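Local coordinates for superoxide dismutase 1 (Perkinsus marinus, PDB 2CW2), which probably converts superoxide into hydrogen peroxide and molecular oxygen at an iron centre, as a member of the iron/manganese superoxide dismutase family, at residues Lys60-Tyr65 against Asn104-Phe109; Trp154-Ala159 against Ala172-Arg177; Asp67-Ile72 against Asn97-Val102. All coordinates share one frame; numbering follows the deposited sequence.

Contact 1 (Lys60-Tyr65 against Asn104-Phe109); sequences KHHQTY and NHTFFF. With FE (Fe (III) ion), chain C.
H62 of helix 51-73 meets H105 of helix 93-110 through a CH-pi contact: H105 CB stands 3.4 Å from the centroid of the H62 imidazole, almost on the ring normal. The two side chains run past each other in opposite senses, and the CB of one histidine covers a face of the other while their ring planes stay oblique. H62 reaches the second helix because chi1 (-164°) swings its CG away from the backbone N.

Aromatic packing widens the cluster. F109 turns its edge to H62, with CE1 3.5 Å from H62 ND1. On the H105 side, Y65 CE2 lies 3.5 Å from H105 CE1, the two ring planes oblique at 32°; Y65 OH is hydrogen-bonded to Q101 NE2.

Polar groups sit at the rim of the H62 ring. T106 OG1 lies in the ring plane, 3.1 Å from H62 NE2; T106 OG1 is hydrogen-bonded to V102 O, to which H62 NE2 also makes a weak bond.

Metal binding completes the contact. H105 NE2 coordinates the iron(III) ion at 2.0 Å, beside H57, D187, H191 and a water 2.4 Å from the metal. Because H105 ND1 is hydrogen-bonded to Q101 O, both ring nitrogens are engaged. The H105 imidazole is thus fixed in rotation, with H62 and Y65 as its second-shell packing.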
loop_
_atom_site.group_PDB
_atom_site.type_symbol
_atom_site.label_atom_id
_atom_site.label_comp_id
_atom_site.label_asym_id
_atom_site.label_seq_id
_atom_site.Cartn_x
_atom_site.Cartn_y
_atom_site.Cartn_z
ATOM N N LYS A 60 -0.546 -16.349 3.714
ATOM C CA LYS A 60 0.648 -15.569 4.040
ATOM C C LYS A 60 0.329 -14.270 4.815
ATOM O O LYS A 60 0.704 -14.137 5.993
ATOM C CB LYS A 60 1.553 -15.306 2.798
ATOM C CG LYS A 60 2.234 -16.599 2.178
ATOM C CD LYS A 60 3.117 -17.348 3.198
ATOM C CE LYS A 60 3.996 -18.489 2.589
ATOM N NZ LYS A 60 3.658 -18.811 1.183
ATOM N N HIS A 61 -0.369 -13.327 4.174
ATOM C CA HIS A 61 -0.574 -12.007 4.773
ATOM C C HIS A 61 -1.395 -12.097 6.048
ATOM O O HIS A 61 -0.946 -11.671 7.112
ATOM C CB HIS A 61 -1.268 -11.054 3.785
ATOM C CG HIS A 61 -0.420 -10.680 2.608
ATOM N ND1 HIS A 61 0.530 -9.681 2.659
ATOM C CD2 HIS A 61 -0.375 -11.174 1.348
ATOM C CE1 HIS A 61 1.121 -9.576 1.483
ATOM N NE2 HIS A 61 0.583 -10.463 0.668
ATOM N N HIS A 62 -2.610 -12.638 5.928
ATOM C CA HIS A 62 -3.537 -12.735 7.052
ATOM C C HIS A 62 -2.891 -13.524 8.193
ATOM O O HIS A 62 -2.822 -13.054 9.334
ATOM C CB HIS A 62 -4.846 -13.413 6.602
ATOM C CG HIS A 62 -6.012 -13.232 7.542
ATOM N ND1 HIS A 62 -7.236 -13.829 7.312
ATOM C CD2 HIS A 62 -6.146 -12.538 8.700
ATOM C CE1 HIS A 62 -8.081 -13.493 8.274
ATOM N NE2 HIS A 62 -7.444 -12.719 9.140
ATOM N N GLN A 63 -2.434 -14.732 7.886
ATOM C CA GLN A 63 -1.865 -15.584 8.923
ATOM C C GLN A 63 -0.676 -14.940 9.608
ATOM O O GLN A 63 -0.475 -15.108 10.811
ATOM C CB GLN A 63 -1.465 -16.944 8.354
ATOM C CG GLN A 63 -0.824 -17.868 9.397
ATOM C CD GLN A 63 -1.832 -18.414 10.376
ATOM O OE1 GLN A 63 -2.797 -19.071 9.970
ATOM N NE2 GLN A 63 -1.624 -18.144 11.672
ATOM N N THR A 64 0.133 -14.226 8.835
ATOM C CA THR A 64 1.317 -13.587 9.392
ATOM C C THR A 64 0.943 -12.454 10.328
ATOM O O THR A 64 1.614 -12.230 11.337
ATOM C CB THR A 64 2.249 -13.109 8.271
ATOM O OG1 THR A 64 2.772 -14.256 7.603
ATOM C CG2 THR A 64 3.504 -12.426 8.838
ATOM N N TYR A 65 -0.125 -11.728 10.013
ATOM C CA TYR A 65 -0.558 -10.678 10.925
ATOM C C TYR A 65 -0.915 -11.315 12.275
ATOM O O TYR A 65 -0.613 -10.760 13.340
ATOM C CB TYR A 65 -1.792 -9.931 10.393
ATOM C CG TYR A 65 -1.557 -8.918 9.270
ATOM C CD1 TYR A 65 -0.662 -7.865 9.414
ATOM C CD2 TYR A 65 -2.262 -9.017 8.077
ATOM C CE1 TYR A 65 -0.477 -6.930 8.383
ATOM C CE2 TYR A 65 -2.074 -8.104 7.034
ATOM C CZ TYR A 65 -1.188 -7.061 7.199
ATOM O OH TYR A 65 -1.019 -6.161 6.164
ATOM N N ASN A 104 -9.811 -6.972 9.825
ATOM C CA ASN A 104 -10.149 -6.533 8.479
ATOM C C ASN A 104 -10.177 -7.694 7.480
ATOM O O ASN A 104 -11.061 -7.772 6.621
ATOM C CB ASN A 104 -9.147 -5.471 8.011
ATOM C CG ASN A 104 -9.231 -4.190 8.840
ATOM O OD1 ASN A 104 -10.182 -3.988 9.587
ATOM N ND2 ASN A 104 -8.224 -3.345 8.733
ATOM N N HIS A 105 -9.191 -8.581 7.571
ATOM C CA HIS A 105 -9.115 -9.683 6.624
ATOM C C HIS A 105 -10.187 -10.752 6.915
ATOM O O HIS A 105 -10.824 -11.268 5.986
ATOM C CB HIS A 105 -7.687 -10.262 6.558
ATOM C CG HIS A 105 -6.711 -9.377 5.823
ATOM N ND1 HIS A 105 -5.979 -8.385 6.450
ATOM C CD2 HIS A 105 -6.360 -9.332 4.514
ATOM C CE1 HIS A 105 -5.215 -7.777 5.549
ATOM N NE2 HIS A 105 -5.445 -8.312 4.358
ATOM N N THR A 106 -10.385 -11.090 8.189
ATOM C CA THR A 106 -11.428 -12.052 8.510
ATOM C C THR A 106 -12.772 -11.538 7.991
ATOM O O THR A 106 -13.558 -12.269 7.388
ATOM C CB THR A 106 -11.473 -12.264 10.031
ATOM O OG1 THR A 106 -10.265 -12.914 10.430
ATOM C CG2 THR A 106 -12.579 -13.230 10.398
ATOM N N PHE A 107 -13.023 -10.257 8.207
ATOM C CA PHE A 107 -14.276 -9.659 7.768
ATOM C C PHE A 107 -14.347 -9.675 6.232
ATOM O O PHE A 107 -15.394 -9.997 5.644
ATOM C CB PHE A 107 -14.327 -8.206 8.257
ATOM C CG PHE A 107 -15.679 -7.560 8.114
ATOM C CD1 PHE A 107 -16.540 -7.483 9.204
ATOM C CD2 PHE A 107 -16.085 -7.022 6.907
ATOM C CE1 PHE A 107 -17.784 -6.900 9.086
ATOM C CE2 PHE A 107 -17.355 -6.424 6.781
ATOM C CZ PHE A 107 -18.199 -6.359 7.878
ATOM N N PHE A 108 -13.239 -9.315 5.595
ATOM C CA PHE A 108 -13.161 -9.282 4.121
ATOM C C PHE A 108 -13.486 -10.657 3.520
ATOM O O PHE A 108 -14.350 -10.788 2.661
ATOM C CB PHE A 108 -11.767 -8.809 3.659
ATOM C CG PHE A 108 -11.591 -8.787 2.143
ATOM C CD1 PHE A 108 -12.398 -7.984 1.345
ATOM C CD2 PHE A 108 -10.594 -9.551 1.535
ATOM C CE1 PHE A 108 -12.239 -7.963 -0.035
ATOM C CE2 PHE A 108 -10.417 -9.526 0.151
ATOM C CZ PHE A 108 -11.251 -8.723 -0.634
ATOM N N PHE A 109 -12.810 -11.695 3.985
ATOM C CA PHE A 109 -13.001 -13.023 3.404
ATOM C C PHE A 109 -14.415 -13.570 3.694
ATOM O O PHE A 109 -14.988 -14.301 2.867
ATOM C CB PHE A 109 -11.907 -13.993 3.914
ATOM C CG PHE A 109 -10.493 -13.642 3.459
ATOM C CD1 PHE A 109 -9.442 -13.629 4.369
ATOM C CD2 PHE A 109 -10.211 -13.405 2.117
ATOM C CE1 PHE A 109 -8.128 -13.322 3.966
ATOM C CE2 PHE A 109 -8.910 -13.082 1.704
ATOM C CZ PHE A 109 -7.855 -13.049 2.644
HETATM FE FE FE C . -5.103 -7.590 2.579
HETATM O O HOH W 1 -4.793 -5.494 3.589
#

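Contact 2 (Trp154-Ala159 against Ala172-Arg177); sequences WVWLIA and AGNPIR
The indole of W156 carries P175 on one face: P175 CD lies 3.4 Å from the centroid of the five-membered ring and 10° off its normal, a CH-pi contact. At the edge of that ring, W156 NE1 donates a hydrogen bond of 3.1 Å to G173 O. The bond is somewhat bent, 145° at the hydrogen, with the acceptor tilted out of the indole plane. Further round, the six-membered ring meets N174, whose CB is 4.1 Å from W156 CZ2. Pinned at NE1 and packed over a face, W156 is held by three successive residues of the loop that follows strand 164-170.

Flanking contacts are looser or less certain. W154 NE1 comes within 4.2 Å of A172 CA, but its hydrogen bond goes to Q101 OE1. I158 packs its CG1 3.8 Å from P175 CB; the closer approach of I158 CD1 to P175 is doubtful.

Strand 153-159 is the middle strand of a three-stranded antiparallel sheet, between 164-170 and 181-187. Its alternate residues V155 and L157 pack on helix 135-148. The tryptophans W154 and W156 touch N104 of helix 93-110, where W154 also meets the iron ligand H105 edge-to-face.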
loop_
_atom_site.group_PDB
_atom_site.type_symbol
_atom_site.label_atom_id
_atom_site.label_comp_id
_atom_site.label_asym_id
_atom_site.label_seq_id
_atom_site.Cartn_x
_atom_site.Cartn_y
_atom_site.Cartn_z
ATOM N N TRP A 154 -8.719 0.432 2.916
ATOM C CA TRP A 154 -9.974 -0.325 2.935
ATOM C C TRP A 154 -11.116 0.632 2.653
ATOM O O TRP A 154 -11.065 1.803 3.075
ATOM C CB TRP A 154 -10.215 -0.904 4.346
ATOM C CG TRP A 154 -9.178 -1.857 4.750
ATOM C CD1 TRP A 154 -7.952 -1.559 5.296
ATOM C CD2 TRP A 154 -9.200 -3.276 4.571
ATOM N NE1 TRP A 154 -7.234 -2.713 5.493
ATOM C CE2 TRP A 154 -7.974 -3.780 5.054
ATOM C CE3 TRP A 154 -10.141 -4.183 4.056
ATOM C CZ2 TRP A 154 -7.665 -5.146 5.034
ATOM C CZ3 TRP A 154 -9.835 -5.538 4.058
ATOM C CH2 TRP A 154 -8.610 -6.001 4.523
ATOM N N VAL A 155 -12.182 0.135 2.034
ATOM C CA VAL A 155 -13.421 0.905 1.955
ATOM C C VAL A 155 -14.483 0.102 2.701
ATOM O O VAL A 155 -14.557 -1.121 2.555
ATOM C CB VAL A 155 -13.852 1.178 0.503
ATOM C CG1 VAL A 155 -15.178 1.966 0.469
ATOM C CG2 VAL A 155 -12.771 1.934 -0.238
ATOM N N TRP A 156 -15.252 0.788 3.545
ATOM C CA TRP A 156 -16.241 0.146 4.401
ATOM C C TRP A 156 -17.633 0.701 4.115
ATOM O O TRP A 156 -17.784 1.901 3.859
ATOM C CB TRP A 156 -15.938 0.486 5.857
ATOM C CG TRP A 156 -14.637 0.014 6.373
ATOM C CD1 TRP A 156 -13.428 0.677 6.318
ATOM C CD2 TRP A 156 -14.391 -1.207 7.064
ATOM N NE1 TRP A 156 -12.450 -0.080 6.921
ATOM C CE2 TRP A 156 -13.015 -1.236 7.394
ATOM C CE3 TRP A 156 -15.197 -2.298 7.441
ATOM C CZ2 TRP A 156 -12.430 -2.300 8.084
ATOM C CZ3 TRP A 156 -14.608 -3.359 8.118
ATOM C CH2 TRP A 156 -13.237 -3.352 8.417
ATOM N N LEU A 157 -18.637 -0.173 4.138
ATOM C CA LEU A 157 -20.021 0.256 4.315
ATOM C C LEU A 157 -20.253 0.061 5.793
ATOM O O LEU A 157 -20.025 -1.040 6.320
ATOM C CB LEU A 157 -21.006 -0.632 3.534
ATOM C CG LEU A 157 -22.466 -0.237 3.848
ATOM C CD1 LEU A 157 -22.705 1.193 3.381
ATOM C CD2 LEU A 157 -23.416 -1.151 3.136
ATOM N N ILE A 158 -20.680 1.132 6.458
ATOM C CA ILE A 158 -20.912 1.148 7.886
ATOM C C ILE A 158 -22.367 1.502 8.208
ATOM O O ILE A 158 -23.041 2.112 7.407
ATOM C CB ILE A 158 -19.952 2.213 8.471
ATOM C CG1 ILE A 158 -19.088 1.615 9.536
ATOM C CG2 ILE A 158 -20.622 3.532 8.789
ATOM C CD1 ILE A 158 -17.957 0.916 8.914
ATOM N N ALA A 159 -22.841 1.068 9.369
ATOM C CA ALA A 159 -24.049 1.635 9.969
ATOM C C ALA A 159 -23.560 2.583 11.050
ATOM O O ALA A 159 -22.815 2.190 11.950
ATOM C CB ALA A 159 -24.903 0.544 10.598
ATOM N N ALA A 172 -4.589 0.352 7.939
ATOM C CA ALA A 172 -5.416 -0.618 8.669
ATOM C C ALA A 172 -6.738 -0.033 9.179
ATOM O O ALA A 172 -7.466 -0.698 9.918
ATOM C CB ALA A 172 -4.639 -1.281 9.831
ATOM N N GLY A 173 -7.042 1.204 8.779
ATOM C CA GLY A 173 -8.113 1.966 9.392
ATOM C C GLY A 173 -9.420 1.197 9.422
ATOM O O GLY A 173 -9.833 0.633 8.403
ATOM N N ASN A 174 -10.069 1.197 10.587
ATOM C CA ASN A 174 -11.246 0.347 10.854
ATOM C C ASN A 174 -12.243 1.158 11.706
ATOM O O ASN A 174 -11.908 1.666 12.762
ATOM C CB ASN A 174 -10.801 -0.939 11.572
ATOM C CG ASN A 174 -11.958 -1.889 11.908
ATOM O OD1 ASN A 174 -11.832 -3.125 11.780
ATOM N ND2 ASN A 174 -13.054 -1.340 12.374
ATOM N N PRO A 175 -13.454 1.331 11.210
ATOM C CA PRO A 175 -14.402 2.262 11.838
ATOM C C PRO A 175 -14.889 1.805 13.210
ATOM O O PRO A 175 -15.549 2.604 13.890
ATOM C CB PRO A 175 -15.547 2.318 10.833
ATOM C CG PRO A 175 -15.493 1.003 10.148
ATOM C CD PRO A 175 -14.010 0.695 10.004
ATOM N N ILE A 176 -14.542 0.586 13.620
ATOM C CA ILE A 176 -14.817 0.172 14.989
ATOM C C ILE A 176 -14.078 1.076 15.983
ATOM O O ILE A 176 -14.515 1.237 17.132
ATOM C CB ILE A 176 -14.491 -1.320 15.193
ATOM C CG1 ILE A 176 -15.536 -2.188 14.497
ATOM C CG2 ILE A 176 -14.376 -1.690 16.690
ATOM C CD1 ILE A 176 -15.113 -3.630 14.379
ATOM N N ARG A 177 -12.974 1.685 15.540
ATOM C CA ARG A 177 -12.216 2.573 16.421
ATOM C C ARG A 177 -13.108 3.757 16.840
ATOM O O ARG A 177 -13.009 4.270 17.968
ATOM C CB ARG A 177 -10.954 3.087 15.722
ATOM C CG ARG A 177 -10.110 4.014 16.594
ATOM C CD ARG A 177 -8.654 3.997 16.243
ATOM N NE ARG A 177 -7.838 4.822 17.132
ATOM C CZ ARG A 177 -7.058 4.345 18.107
ATOM N NH1 ARG A 177 -7.008 3.036 18.362
ATOM N NH2 ARG A 177 -6.332 5.195 18.843
#

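Contact 3 (Asp67-Ile72 against Asn97-Val102)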
loop_
_atom_site.group_PDB
_atom_site.type_symbol
_atom_site.label_atom_id
_atom_site.label_comp_id
_atom_site.label_asym_id
_atom_site.label_seq_id
_atom_site.Cartn_x
_atom_site.Cartn_y
_atom_site.Cartn_z
ATOM N N ASP A 67 0.217 -14.240 13.467
ATOM C CA ASP A 67 1.502 -14.651 14.064
ATOM C C ASP A 67 2.227 -13.525 14.813
ATOM O O ASP A 67 2.725 -13.715 15.948
ATOM C CB ASP A 67 2.439 -15.192 12.987
ATOM C CG ASP A 67 1.937 -16.473 12.350
ATOM O OD1 ASP A 67 2.453 -16.834 11.260
ATOM O OD2 ASP A 67 1.029 -17.178 12.831
ATOM N N THR A 68 2.321 -12.360 14.161
ATOM C CA THR A 68 3.024 -11.208 14.745
ATOM C C THR A 68 2.308 -10.674 15.969
ATOM O O THR A 68 2.953 -10.376 16.987
ATOM C CB THR A 68 3.241 -10.088 13.706
ATOM O OG1 THR A 68 3.834 -10.657 12.540
ATOM C CG2 THR A 68 4.307 -9.084 14.203
ATOM N N LEU A 69 0.978 -10.563 15.876
ATOM C CA LEU A 69 0.146 -10.165 17.019
ATOM C C LEU A 69 0.390 -11.100 18.208
ATOM O O LEU A 69 0.516 -10.656 19.363
ATOM C CB LEU A 69 -1.338 -10.180 16.647
ATOM C CG LEU A 69 -2.306 -9.710 17.736
ATOM C CD1 LEU A 69 -1.900 -8.314 18.186
ATOM C CD2 LEU A 69 -3.775 -9.733 17.271
ATOM N N ASN A 70 0.452 -12.395 17.920
ATOM C CA ASN A 70 0.723 -13.380 18.963
ATOM C C ASN A 70 2.097 -13.185 19.627
ATOM O O ASN A 70 2.254 -13.349 20.859
ATOM C CB ASN A 70 0.552 -14.796 18.395
ATOM C CG ASN A 70 -0.892 -15.248 18.430
ATOM O OD1 ASN A 70 -1.685 -14.735 19.227
ATOM N ND2 ASN A 70 -1.243 -16.224 17.585
ATOM N N SER A 71 3.073 -12.802 18.811
ATOM C CA SER A 71 4.409 -12.503 19.300
ATOM C C SER A 71 4.357 -11.358 20.307
ATOM O O SER A 71 5.015 -11.404 21.346
ATOM C CB SER A 71 5.354 -12.189 18.130
ATOM O OG SER A 71 6.707 -12.111 18.564
ATOM N N ILE A 72 3.558 -10.337 19.999
ATOM C CA ILE A 72 3.375 -9.222 20.913
ATOM C C ILE A 72 2.572 -9.643 22.132
ATOM O O ILE A 72 2.914 -9.267 23.263
ATOM C CB ILE A 72 2.713 -8.037 20.192
ATOM C CG1 ILE A 72 3.689 -7.446 19.178
ATOM C CG2 ILE A 72 2.254 -6.957 21.190
ATOM C CD1 ILE A 72 3.016 -6.632 18.157
ATOM N N ASN A 97 -2.202 -1.799 14.414
ATOM C CA ASN A 97 -2.182 -2.111 12.983
ATOM C C ASN A 97 -2.400 -3.602 12.776
ATOM O O ASN A 97 -3.104 -4.028 11.850
ATOM C CB ASN A 97 -0.862 -1.670 12.323
ATOM C CG ASN A 97 -0.742 -0.154 12.178
ATOM O OD1 ASN A 97 -1.743 0.572 12.120
ATOM N ND2 ASN A 97 0.502 0.334 12.093
ATOM N N GLN A 98 -1.813 -4.407 13.656
ATOM C CA GLN A 98 -1.916 -5.845 13.485
ATOM C C GLN A 98 -3.307 -6.344 13.819
ATOM O O GLN A 98 -3.888 -7.132 13.067
ATOM C CB GLN A 98 -0.902 -6.566 14.356
ATOM C CG GLN A 98 0.504 -6.158 14.072
ATOM C CD GLN A 98 1.431 -6.743 15.069
ATOM O OE1 GLN A 98 1.037 -7.624 15.812
ATOM N NE2 GLN A 98 2.649 -6.263 15.115
ATOM N N ALA A 99 -3.830 -5.934 14.973
ATOM C CA ALA A 99 -5.166 -6.382 15.364
ATOM C C ALA A 99 -6.219 -5.949 14.343
ATOM O O ALA A 99 -7.114 -6.736 13.956
ATOM C CB ALA A 99 -5.510 -5.849 16.738
ATOM N N ALA A 100 -6.112 -4.697 13.906
ATOM C CA ALA A 100 -6.997 -4.143 12.884
ATOM C C ALA A 100 -6.929 -4.979 11.607
ATOM O O ALA A 100 -7.965 -5.407 11.079
ATOM C CB ALA A 100 -6.646 -2.669 12.598
ATOM N N GLN A 101 -5.713 -5.265 11.143
ATOM C CA GLN A 101 -5.552 -6.040 9.917
ATOM C C GLN A 101 -6.083 -7.462 10.065
ATOM O O GLN A 101 -6.659 -7.999 9.129
ATOM C CB GLN A 101 -4.097 -6.044 9.451
ATOM C CG GLN A 101 -3.669 -4.731 8.824
ATOM C CD GLN A 101 -4.368 -4.474 7.493
ATOM O OE1 GLN A 101 -5.488 -4.010 7.481
ATOM N NE2 GLN A 101 -3.687 -4.752 6.384
ATOM N N VAL A 102 -5.930 -8.067 11.245
ATOM C CA VAL A 102 -6.454 -9.410 11.436
ATOM C C VAL A 102 -7.984 -9.360 11.294
ATOM O O VAL A 102 -8.569 -10.154 10.561
ATOM C CB VAL A 102 -6.068 -10.001 12.815
ATOM C CG1 VAL A 102 -6.937 -11.250 13.155
ATOM C CG2 VAL A 102 -4.605 -10.361 12.866
#
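T68, L69 and I72 of helix 51-73 gather round the side chain of Q98 on helix 93-110. The two helices form the arms of the alpha-hairpin domain of iron/manganese superoxide dismutases; here their short segments run 140° apart, roughly antiparallel, with axes 9.3 Å from each other.

T68 comes first. Its hydroxyl is hydrogen-bonded to T64 O, one turn back in its own helix, while its methyl group is turned to the hairpin partner: CG2 lies 3.4 Å from Q98 NE2, the two side chains meeting at about a right angle.

L69 follows and is buried. A chi1 of -177° sets its CG trans to the backbone N; the side chain crosses Q98 obliquely, and its CD2 lies 4.1 Å from A99 CA. L84 and I79, from the helices between the two arms, and F33 of a loop also pack on this leucine. Q98 OE1 lies 2.9 Å from the backbone N of L69, but the angle is too poor for a hydrogen bond.

One turn on, I72 comes from the opposite direction, its CD1 meeting the Q98 amide. I79 of helix 77-81 touches both L69 and I72. Q98 arrives as an extended chain beyond CG (chi2 172°), which carries its amide right across the interface. Burial there has a polar cost: Q98 NE2 finds no hydrogen-bonding partner anywhere in the model, and the atom it meets most closely across the contact is the methyl carbon I72 CD1, at 3.1 Å.

In the fold
From the N terminus, helix 51-73 supplies first 60-65 and then 67-72. After helices 77-81 and 84-90 the chain returns along helix 93-110, where contact 3 closes the inner loop at 97-102. Contact 1 closes the outer one at 104-109, so contact 3 nests inside it and the pair staples one helical hairpin at two levels. Contact 2 follows in series in the C-terminal domain, closing a short loop around strand 164-170. Through Q101 and N104, helix 93-110 ties the hairpin to 154-159 and 172-177. Contact 1 holds an iron ligand and W154 of contact 2 lies close to the metal, whereas contact 3 lies farther out along the hairpin.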